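Long-range contact in acetylxylan esterase A (Aspergillus awamori, PDB 5X6S), which removes acetyl side groups from the xylan backbone as a secreted serine esterase of carbohydrate esterase family 1: residues A[134-146]-A[258-272]. Sequence-based numbering, arbitrary orientation.
With NA (sodium ion), chain G.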
loop_
_atom_site.group_PDB
_atom_site.type_symbol
_atom_site.label_atom_id
_atom_site.label_comp_id
_atom_site.label_asym_id
_atom_site.label_seq_id
_atom_site.Cartn_x
_atom_site.Cartn_y
_atom_site.Cartn_z
ATOM N N GLU A 134 1.358 -5.457 2.003
ATOM C CA GLU A 134 0.820 -4.292 1.280
ATOM C C GLU A 134 -0.104 -3.402 2.091
ATOM O O GLU A 134 -0.242 -2.247 1.775
ATOM C CB GLU A 134 0.093 -4.727 -0.012
ATOM C CG GLU A 134 -1.269 -5.462 0.161
ATOM C CD GLU A 134 -1.183 -6.951 0.485
ATOM O OE1 GLU A 134 -0.053 -7.468 0.666
ATOM O OE2 GLU A 134 -2.245 -7.628 0.565
ATOM N N LEU A 135 -0.743 -3.950 3.140
ATOM C CA LEU A 135 -1.696 -3.174 3.916
ATOM C C LEU A 135 -1.077 -2.279 5.025
ATOM O O LEU A 135 -1.693 -1.292 5.441
ATOM C CB LEU A 135 -2.744 -4.108 4.541
ATOM C CG LEU A 135 -3.658 -4.823 3.566
ATOM C CD1 LEU A 135 -4.598 -5.754 4.342
ATOM C CD2 LEU A 135 -4.438 -3.869 2.664
ATOM N N PHE A 136 0.138 -2.616 5.479
ATOM C CA PHE A 136 0.652 -2.134 6.761
ATOM C C PHE A 136 1.930 -1.309 6.622
ATOM O O PHE A 136 2.895 -1.770 6.015
ATOM C CB PHE A 136 0.874 -3.277 7.723
ATOM C CG PHE A 136 -0.368 -4.073 7.999
ATOM C CD1 PHE A 136 -1.423 -3.506 8.716
ATOM C CD2 PHE A 136 -0.507 -5.354 7.470
ATOM C CE1 PHE A 136 -2.590 -4.205 8.920
ATOM C CE2 PHE A 136 -1.666 -6.063 7.644
ATOM C CZ PHE A 136 -2.722 -5.507 8.384
ATOM N N ALA A 137 1.900 -0.084 7.192
ATOM C CA ALA A 137 3.029 0.832 7.233
ATOM C C ALA A 137 4.037 0.422 8.282
ATOM O O ALA A 137 5.245 0.597 8.104
ATOM C CB ALA A 137 2.529 2.239 7.515
ATOM N N ALA A 138 3.554 -0.156 9.391
ATOM C CA ALA A 138 4.411 -0.578 10.529
ATOM C C ALA A 138 3.623 -1.482 11.405
ATOM O O ALA A 138 2.358 -1.465 11.349
ATOM C CB ALA A 138 4.921 0.626 11.341
ATOM N N ALA A 139 4.328 -2.268 12.209
ATOM C CA ALA A 139 3.757 -3.255 13.106
ATOM C C ALA A 139 4.536 -3.275 14.380
ATOM O O ALA A 139 5.786 -3.100 14.330
ATOM C CB ALA A 139 3.820 -4.634 12.514
ATOM N N THR A 140 3.851 -3.546 15.501
ATOM C CA THR A 140 4.518 -3.700 16.828
ATOM C C THR A 140 4.113 -5.039 17.390
ATOM O O THR A 140 2.909 -5.327 17.531
ATOM C CB THR A 140 4.199 -2.499 17.799
ATOM O OG1 THR A 140 4.722 -1.271 17.259
ATOM C CG2 THR A 140 4.818 -2.709 19.204
ATOM N N VAL A 141 5.084 -5.858 17.751
ATOM C CA VAL A 141 4.897 -7.216 18.216
ATOM C C VAL A 141 5.240 -7.286 19.707
ATOM O O VAL A 141 6.409 -7.011 20.100
ATOM C CB VAL A 141 5.766 -8.213 17.388
ATOM C CG1 VAL A 141 5.652 -9.632 17.842
ATOM C CG2 VAL A 141 5.440 -8.108 15.887
ATOM N N TYR A 142 4.232 -7.578 20.524
ATOM C CA TYR A 142 4.405 -7.793 21.984
ATOM C C TYR A 142 4.451 -9.293 22.341
ATOM O O TYR A 142 3.417 -9.943 22.573
ATOM C CB TYR A 142 3.336 -7.053 22.825
ATOM C CG TYR A 142 3.512 -5.579 22.831
ATOM C CD1 TYR A 142 4.525 -4.985 23.610
ATOM C CD2 TYR A 142 2.710 -4.740 22.055
ATOM C CE1 TYR A 142 4.729 -3.629 23.591
ATOM C CE2 TYR A 142 2.917 -3.329 22.053
ATOM C CZ TYR A 142 3.912 -2.802 22.843
ATOM O OH TYR A 142 4.155 -1.470 22.893
ATOM N N SER A 143 5.676 -9.856 22.389
ATOM C CA SER A 143 5.847 -11.265 22.844
ATOM C C SER A 143 5.132 -12.276 21.964
ATOM O O SER A 143 4.122 -12.881 22.360
ATOM C CB SER A 143 5.401 -11.435 24.301
ATOM O OG SER A 143 5.974 -10.429 25.143
ATOM N N GLY A 144 5.628 -12.438 20.746
ATOM C CA GLY A 144 5.076 -13.408 19.820
ATOM C C GLY A 144 6.136 -14.437 19.390
ATOM O O GLY A 144 7.135 -14.661 20.090
ATOM N N VAL A 145 5.911 -15.040 18.233
ATOM C CA VAL A 145 6.893 -15.921 17.566
ATOM C C VAL A 145 6.932 -15.497 16.112
ATOM O O VAL A 145 6.014 -14.824 15.645
ATOM C CB VAL A 145 6.586 -17.426 17.695
ATOM C CG1 VAL A 145 6.403 -17.829 19.146
ATOM C CG2 VAL A 145 5.384 -17.839 16.861
ATOM N N SER A 146 8.024 -15.854 15.421
ATOM C CA SER A 146 8.284 -15.422 14.039
ATOM C C SER A 146 7.163 -15.954 13.117
ATOM O O SER A 146 6.484 -16.906 13.465
ATOM C CB SER A 146 9.655 -15.916 13.570
ATOM O OG SER A 146 9.698 -17.344 13.660
ATOM N N GLY A 258 8.456 -11.164 31.858
ATOM C CA GLY A 258 7.948 -12.405 31.309
ATOM C C GLY A 258 6.892 -12.218 30.209
ATOM O O GLY A 258 6.992 -11.311 29.365
ATOM N N HIS A 259 5.926 -13.109 30.227
ATOM C CA HIS A 259 4.856 -13.128 29.238
ATOM C C HIS A 259 3.669 -12.349 29.745
ATOM O O HIS A 259 3.091 -12.744 30.747
ATOM C CB HIS A 259 4.435 -14.576 28.959
ATOM C CG HIS A 259 3.722 -14.748 27.653
ATOM N ND1 HIS A 259 4.354 -14.631 26.434
ATOM C CD2 HIS A 259 2.420 -15.000 27.381
ATOM C CE1 HIS A 259 3.471 -14.814 25.463
ATOM N NE2 HIS A 259 2.297 -15.055 26.012
ATOM N N THR A 260 3.285 -11.239 29.113
ATOM C CA THR A 260 3.936 -10.602 27.962
ATOM C C THR A 260 4.613 -9.299 28.413
ATOM O O THR A 260 4.473 -8.860 29.563
ATOM C CB THR A 260 2.861 -10.186 26.905
ATOM O OG1 THR A 260 1.891 -9.354 27.542
ATOM C CG2 THR A 260 2.150 -11.377 26.323
ATOM N N VAL A 261 5.343 -8.680 27.505
ATOM C CA VAL A 261 5.820 -7.334 27.688
ATOM C C VAL A 261 4.572 -6.435 27.640
ATOM O O VAL A 261 3.804 -6.491 26.665
ATOM C CB VAL A 261 6.798 -6.894 26.575
ATOM C CG1 VAL A 261 7.159 -5.416 26.720
ATOM C CG2 VAL A 261 8.078 -7.762 26.549
ATOM N N PRO A 262 4.358 -5.631 28.686
ATOM C CA PRO A 262 3.150 -4.760 28.697
ATOM C C PRO A 262 3.188 -3.798 27.520
ATOM O O PRO A 262 4.249 -3.359 27.140
ATOM C CB PRO A 262 3.282 -3.931 29.994
ATOM C CG PRO A 262 4.552 -4.382 30.673
ATOM C CD PRO A 262 5.198 -5.496 29.896
ATOM N N ILE A 263 2.023 -3.441 26.986
ATOM C CA ILE A 263 1.941 -2.540 25.870
ATOM C C ILE A 263 2.456 -1.160 26.266
ATOM O O ILE A 263 2.095 -0.620 27.315
ATOM C CB ILE A 263 0.459 -2.374 25.434
ATOM C CG1 ILE A 263 -0.119 -3.677 24.917
ATOM C CG2 ILE A 263 0.334 -1.275 24.384
ATOM C CD1 ILE A 263 -1.632 -3.644 24.769
ATOM N N HIS A 264 3.308 -0.569 25.433
ATOM C CA HIS A 264 3.776 0.762 25.636
ATOM C C HIS A 264 3.046 1.611 24.590
ATOM O O HIS A 264 3.583 1.905 23.519
ATOM C CB HIS A 264 5.298 0.866 25.465
ATOM C CG HIS A 264 6.081 0.214 26.564
ATOM N ND1 HIS A 264 5.887 -1.094 26.954
ATOM C CD2 HIS A 264 7.037 0.712 27.383
ATOM C CE1 HIS A 264 6.697 -1.379 27.960
ATOM N NE2 HIS A 264 7.411 -0.299 28.231
ATOM N N GLY A 265 1.825 2.028 24.915
ATOM C CA GLY A 265 0.965 2.744 23.955
ATOM C C GLY A 265 1.559 4.041 23.376
ATOM O O GLY A 265 1.498 4.262 22.165
ATOM N N ASP A 266 2.156 4.907 24.217
ATOM C CA ASP A 266 2.744 6.106 23.663
ATOM C C ASP A 266 3.907 5.774 22.702
ATOM O O ASP A 266 4.064 6.418 21.662
ATOM C CB ASP A 266 3.238 7.096 24.742
ATOM C CG ASP A 266 2.136 7.506 25.753
ATOM O OD1 ASP A 266 0.945 7.338 25.513
ATOM O OD2 ASP A 266 2.506 7.992 26.834
ATOM N N LYS A 267 4.695 4.776 23.063
ATOM C CA LYS A 267 5.792 4.308 22.182
ATOM C C LYS A 267 5.288 3.760 20.850
ATOM O O LYS A 267 5.928 3.926 19.822
ATOM C CB LYS A 267 6.688 3.284 22.889
ATOM C CG LYS A 267 7.409 3.773 24.150
ATOM C CD LYS A 267 7.932 5.187 24.039
ATOM C CE LYS A 267 9.162 5.278 23.224
ATOM N NZ LYS A 267 9.835 6.608 23.465
ATOM N N ASP A 268 4.132 3.107 20.878
ATOM C CA ASP A 268 3.502 2.615 19.648
ATOM C C ASP A 268 3.168 3.799 18.761
ATOM O O ASP A 268 3.427 3.762 17.555
ATOM C CB ASP A 268 2.217 1.817 19.915
ATOM C CG ASP A 268 2.426 0.530 20.669
ATOM O OD1 ASP A 268 3.571 0.047 20.848
ATOM O OD2 ASP A 268 1.405 -0.040 21.153
ATOM N N MET A 269 2.574 4.850 19.342
ATOM C CA MET A 269 2.257 6.077 18.621
ATOM C C MET A 269 3.461 6.680 17.875
ATOM O O MET A 269 3.339 7.225 16.758
ATOM C CB MET A 269 1.610 7.113 19.570
ATOM C CG MET A 269 0.273 6.708 20.199
ATOM S SD MET A 269 -0.990 6.207 18.967
ATOM C CE MET A 269 -0.775 4.434 18.913
ATOM N N GLU A 270 4.618 6.608 18.528
ATOM C CA GLU A 270 5.870 7.132 17.992
ATOM C C GLU A 270 6.361 6.233 16.855
ATOM O O GLU A 270 6.750 6.733 15.819
ATOM C CB GLU A 270 6.919 7.201 19.096
ATOM C CG GLU A 270 6.684 8.349 20.052
ATOM C CD GLU A 270 7.622 8.335 21.267
ATOM O OE1 GLU A 270 8.690 7.686 21.215
ATOM O OE2 GLU A 270 7.249 8.948 22.279
ATOM N N TRP A 271 6.295 4.904 17.049
ATOM C CA TRP A 271 6.765 3.968 16.023
ATOM C C TRP A 271 5.887 4.073 14.780
ATOM O O TRP A 271 6.366 4.098 13.628
ATOM C CB TRP A 271 6.748 2.540 16.564
ATOM C CG TRP A 271 7.124 1.486 15.567
ATOM C CD1 TRP A 271 6.357 0.469 15.116
ATOM C CD2 TRP A 271 8.377 1.390 14.865
ATOM N NE1 TRP A 271 7.051 -0.282 14.211
ATOM C CE2 TRP A 271 8.304 0.264 14.044
ATOM C CE3 TRP A 271 9.568 2.138 14.885
ATOM C CZ2 TRP A 271 9.363 -0.139 13.239
ATOM C CZ3 TRP A 271 10.634 1.709 14.059
ATOM C CH2 TRP A 271 10.505 0.609 13.261
ATOM N N PHE A 272 4.577 4.149 15.018
ATOM C CA PHE A 272 3.620 4.267 13.938
ATOM C C PHE A 272 3.764 5.588 13.240
ATOM O O PHE A 272 3.621 5.631 12.040
ATOM C CB PHE A 272 2.185 4.115 14.428
ATOM C CG PHE A 272 1.865 2.798 15.032
ATOM C CD1 PHE A 272 2.679 1.721 14.873
ATOM C CD2 PHE A 272 0.681 2.635 15.765
ATOM C CE1 PHE A 272 2.370 0.514 15.447
ATOM C CE2 PHE A 272 0.341 1.432 16.349
ATOM C CZ PHE A 272 1.190 0.338 16.179
HETATM NA NA NA G . -0.666 0.034 -0.033
HETATM O O HOH W 1 7.688 -11.755 26.796
HETATM O O HOH W 2 -0.723 -1.504 -1.873
HETATM O O HOH W 3 -0.744 0.994 1.716
#
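Tyr142, the last residue of strand 138-142, reaches from the central sheet of this alpha/beta-hydrolase fold to the start of helix 265-272, which runs roughly antiparallel to the strand, the two axes approaching to 8.8 Å. Its CB lies beside Val261 O. With CG turned anti to its own carbonyl carbon (chi1 -71°), the ring runs along the 261-263 backbone: CD1 touches Val261 CG1, CE1 nears Pro262 O, and Ile263 CA sits over one face in a CH-pi contact, 3.9 Å from the ring centroid. CE2 meets Ile263 CG2. At the tip, Tyr142 OH gives its proton to Asp268 OD1 (2.6 Å), on the syn side of the carboxylate. Tyr142 OH also accepts from His264 N of the N-cap residue (2.8 Å, N-H...O 161°). A tyrosine suits this place because one long, flat side chain offers both an apolar face and a two-way polar end; Tyr53 holds the other carboxylate oxygen, Asp268 OD2. At the start of the strand, where the C-terminal part of the helix lies, Ala138, whose side chain is a single methyl, packs its CB against NE1 and CD1 of the Trp271 indole. Trp271 NE1 donates to Ala139 O from above the carbonyl plane (3.1 Å). The loop that leads into the helix carries His259, probably the catalytic histidine, hydrogen-bonded to Ser119 and Asp202. Right after Tyr142, compact Ser143 OG accepts an almost straight bond from Val261 N (3.0 Å, 170°) and donates to a water that bridges to Gly258 O.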